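Local atomic coordinates of aryl esterase (Mycobacterium smegmatis, PDB entry 2Q0Q), a protein that hydrolyses aryl esters and catalyses acyl transfer to alcohols in water, as an oligomeric member of the SGNH hydrolase superfamily. Residues Pro148-Gln151 and Leu152-Gly156. Numbering follows the deposited sequence.
Sequences PWFQ and LIFEG
W149 and I153, one helical turn apart, make the tightest side-chain contact of this short helix: the branch methyl CG2 of I153 lies 3.2 Å out of the indole plane, displaced toward the ring's rim, and comes within 3.4 Å of W149 CE2. The two side chains cross nearly at right angles. With CG1 of I153 set between backbone N and carbonyl carbon (chi1 67°), the two branches divide the work, CG2 going to the indole while CD1 meets the ring edge of F150 in its plane, 4.0 Å from F150 CD2. On that same side of the W149 ring, L152 brings CD1 to 4.1 Å from W149 CE3 and also rests against the carbonyl oxygen of P148. F154 leans its ring edge toward the carbonyl O of F150.

Behind these contacts stands the helical backbone. I153 N reaches W149 O at 3.0 Å with an almost straight N-H (170°), fixing the spacing of the W149 and I153 pair; F154 N to F150 O (3.1 Å) does the same for the next pair. L152 N is shared between P148 O and, weakly, W149 O. F154 is the first residue to leave helical angles, and E155 N turns back to L152 O, ending the turn as G156 takes the N-cap position of helix 157-161.

The short helix illustrates how one turn can serve two surfaces. W149 and F150 both meet F174 of the second subunit, the latter edge-to-face, and I153 packs on L105 of that subunit. Within its own chain, F150 and F154 touch I194, and F150 also touches the residues of a probable Ser-His-Asp triad. Helix 148-153 follows strand 133-138 of the parallel sheet and leads through helix 157-161 toward helix 164-175.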
loop_
_atom_site.group_PDB
_atom_site.type_symbol
_atom_site.label_atom_id
_atom_site.label_comp_id
_atom_site.label_asym_id
_atom_site.label_seq_id
_atom_site.Cartn_x
_atom_site.Cartn_y
_atom_site.Cartn_z
ATOM N N PRO G 148 7.719 -32.302 -17.042
ATOM C CA PRO G 148 7.621 -32.239 -15.569
ATOM C C PRO G 148 7.320 -30.864 -14.999
ATOM O O PRO G 148 6.694 -30.781 -13.936
ATOM C CB PRO G 148 8.987 -32.737 -15.093
ATOM C CG PRO G 148 9.917 -32.509 -16.274
ATOM C CD PRO G 148 9.040 -32.803 -17.473
ATOM N N TRP G 149 7.797 -29.790 -15.650
ATOM C CA TRP G 149 7.527 -28.437 -15.163
ATOM C C TRP G 149 6.062 -28.099 -15.350
ATOM O O TRP G 149 5.437 -27.586 -14.437
ATOM C CB TRP G 149 8.397 -27.357 -15.834
ATOM C CG TRP G 149 8.082 -26.000 -15.262
ATOM C CD1 TRP G 149 7.490 -24.951 -15.902
ATOM C CD2 TRP G 149 8.292 -25.579 -13.911
ATOM N NE1 TRP G 149 7.311 -23.900 -15.037
ATOM C CE2 TRP G 149 7.795 -24.255 -13.804
ATOM C CE3 TRP G 149 8.820 -26.200 -12.766
ATOM C CZ2 TRP G 149 7.848 -23.532 -12.612
ATOM C CZ3 TRP G 149 8.874 -25.463 -11.575
ATOM C CH2 TRP G 149 8.372 -24.169 -11.511
ATOM N N PHE G 150 5.508 -28.368 -16.526
ATOM C CA PHE G 150 4.057 -28.222 -16.701
ATOM C C PHE G 150 3.264 -29.106 -15.728
ATOM O O PHE G 150 2.306 -28.649 -15.126
ATOM C CB PHE G 150 3.599 -28.523 -18.119
ATOM C CG PHE G 150 3.748 -27.384 -19.105
ATOM C CD1 PHE G 150 4.110 -27.682 -20.422
ATOM C CD2 PHE G 150 3.496 -26.029 -18.761
ATOM C CE1 PHE G 150 4.221 -26.693 -21.375
ATOM C CE2 PHE G 150 3.598 -25.043 -19.720
ATOM C CZ PHE G 150 3.974 -25.375 -21.031
ATOM N N GLN G 151 3.656 -30.368 -15.573
ATOM C CA GLN G 151 2.985 -31.209 -14.583
ATOM C C GLN G 151 2.951 -30.550 -13.198
ATOM O O GLN G 151 1.953 -30.636 -12.505
ATOM C CB GLN G 151 3.679 -32.577 -14.482
ATOM C CG GLN G 151 3.570 -33.448 -15.692
ATOM C CD GLN G 151 4.136 -34.856 -15.443
ATOM O OE1 GLN G 151 3.669 -35.574 -14.546
ATOM N NE2 GLN G 151 5.111 -35.266 -16.244
ATOM N N LEU G 152 4.049 -29.896 -12.809
ATOM C CA LEU G 152 4.172 -29.284 -11.484
ATOM C C LEU G 152 3.258 -28.083 -11.348
ATOM O O LEU G 152 2.468 -28.008 -10.395
ATOM C CB LEU G 152 5.616 -28.850 -11.185
ATOM C CG LEU G 152 6.505 -29.975 -10.652
ATOM C CD1 LEU G 152 7.984 -29.738 -10.933
ATOM C CD2 LEU G 152 6.249 -30.203 -9.145
ATOM N N ILE G 153 3.371 -27.129 -12.275
ATOM C CA ILE G 153 2.611 -25.870 -12.116
ATOM C C ILE G 153 1.101 -26.088 -12.261
ATOM O O ILE G 153 0.291 -25.326 -11.708
ATOM C CB ILE G 153 3.080 -24.723 -13.064
ATOM C CG1 ILE G 153 2.794 -25.039 -14.526
ATOM C CG2 ILE G 153 4.570 -24.428 -12.867
ATOM C CD1 ILE G 153 3.054 -23.893 -15.467
ATOM N N PHE G 154 0.717 -27.123 -13.000
ATOM C CA PHE G 154 -0.698 -27.423 -13.188
ATOM C C PHE G 154 -1.244 -28.553 -12.297
ATOM O O PHE G 154 -2.345 -29.023 -12.522
ATOM C CB PHE G 154 -0.971 -27.755 -14.661
ATOM C CG PHE G 154 -1.204 -26.549 -15.528
ATOM C CD1 PHE G 154 -0.262 -26.125 -16.470
ATOM C CD2 PHE G 154 -2.369 -25.815 -15.382
ATOM C CE1 PHE G 154 -0.511 -24.978 -17.266
ATOM C CE2 PHE G 154 -2.606 -24.683 -16.155
ATOM C CZ PHE G 154 -1.682 -24.270 -17.104
ATOM N N GLU G 155 -0.491 -28.957 -11.284
ATOM C CA GLU G 155 -0.928 -30.027 -10.386
ATOM C C GLU G 155 -2.315 -29.675 -9.807
ATOM O O GLU G 155 -2.514 -28.604 -9.235
ATOM C CB GLU G 155 0.111 -30.218 -9.278
ATOM C CG GLU G 155 -0.207 -31.303 -8.263
ATOM C CD GLU G 155 1.006 -31.687 -7.398
ATOM O OE1 GLU G 155 2.166 -31.701 -7.903
ATOM O OE2 GLU G 155 0.800 -32.003 -6.201
ATOM N N GLY G 156 -3.287 -30.563 -10.011
ATOM C CA GLY G 156 -4.660 -30.308 -9.567
ATOM C C GLY G 156 -5.503 -29.510 -10.554
ATOM O O GLY G 156 -6.708 -29.326 -10.343
#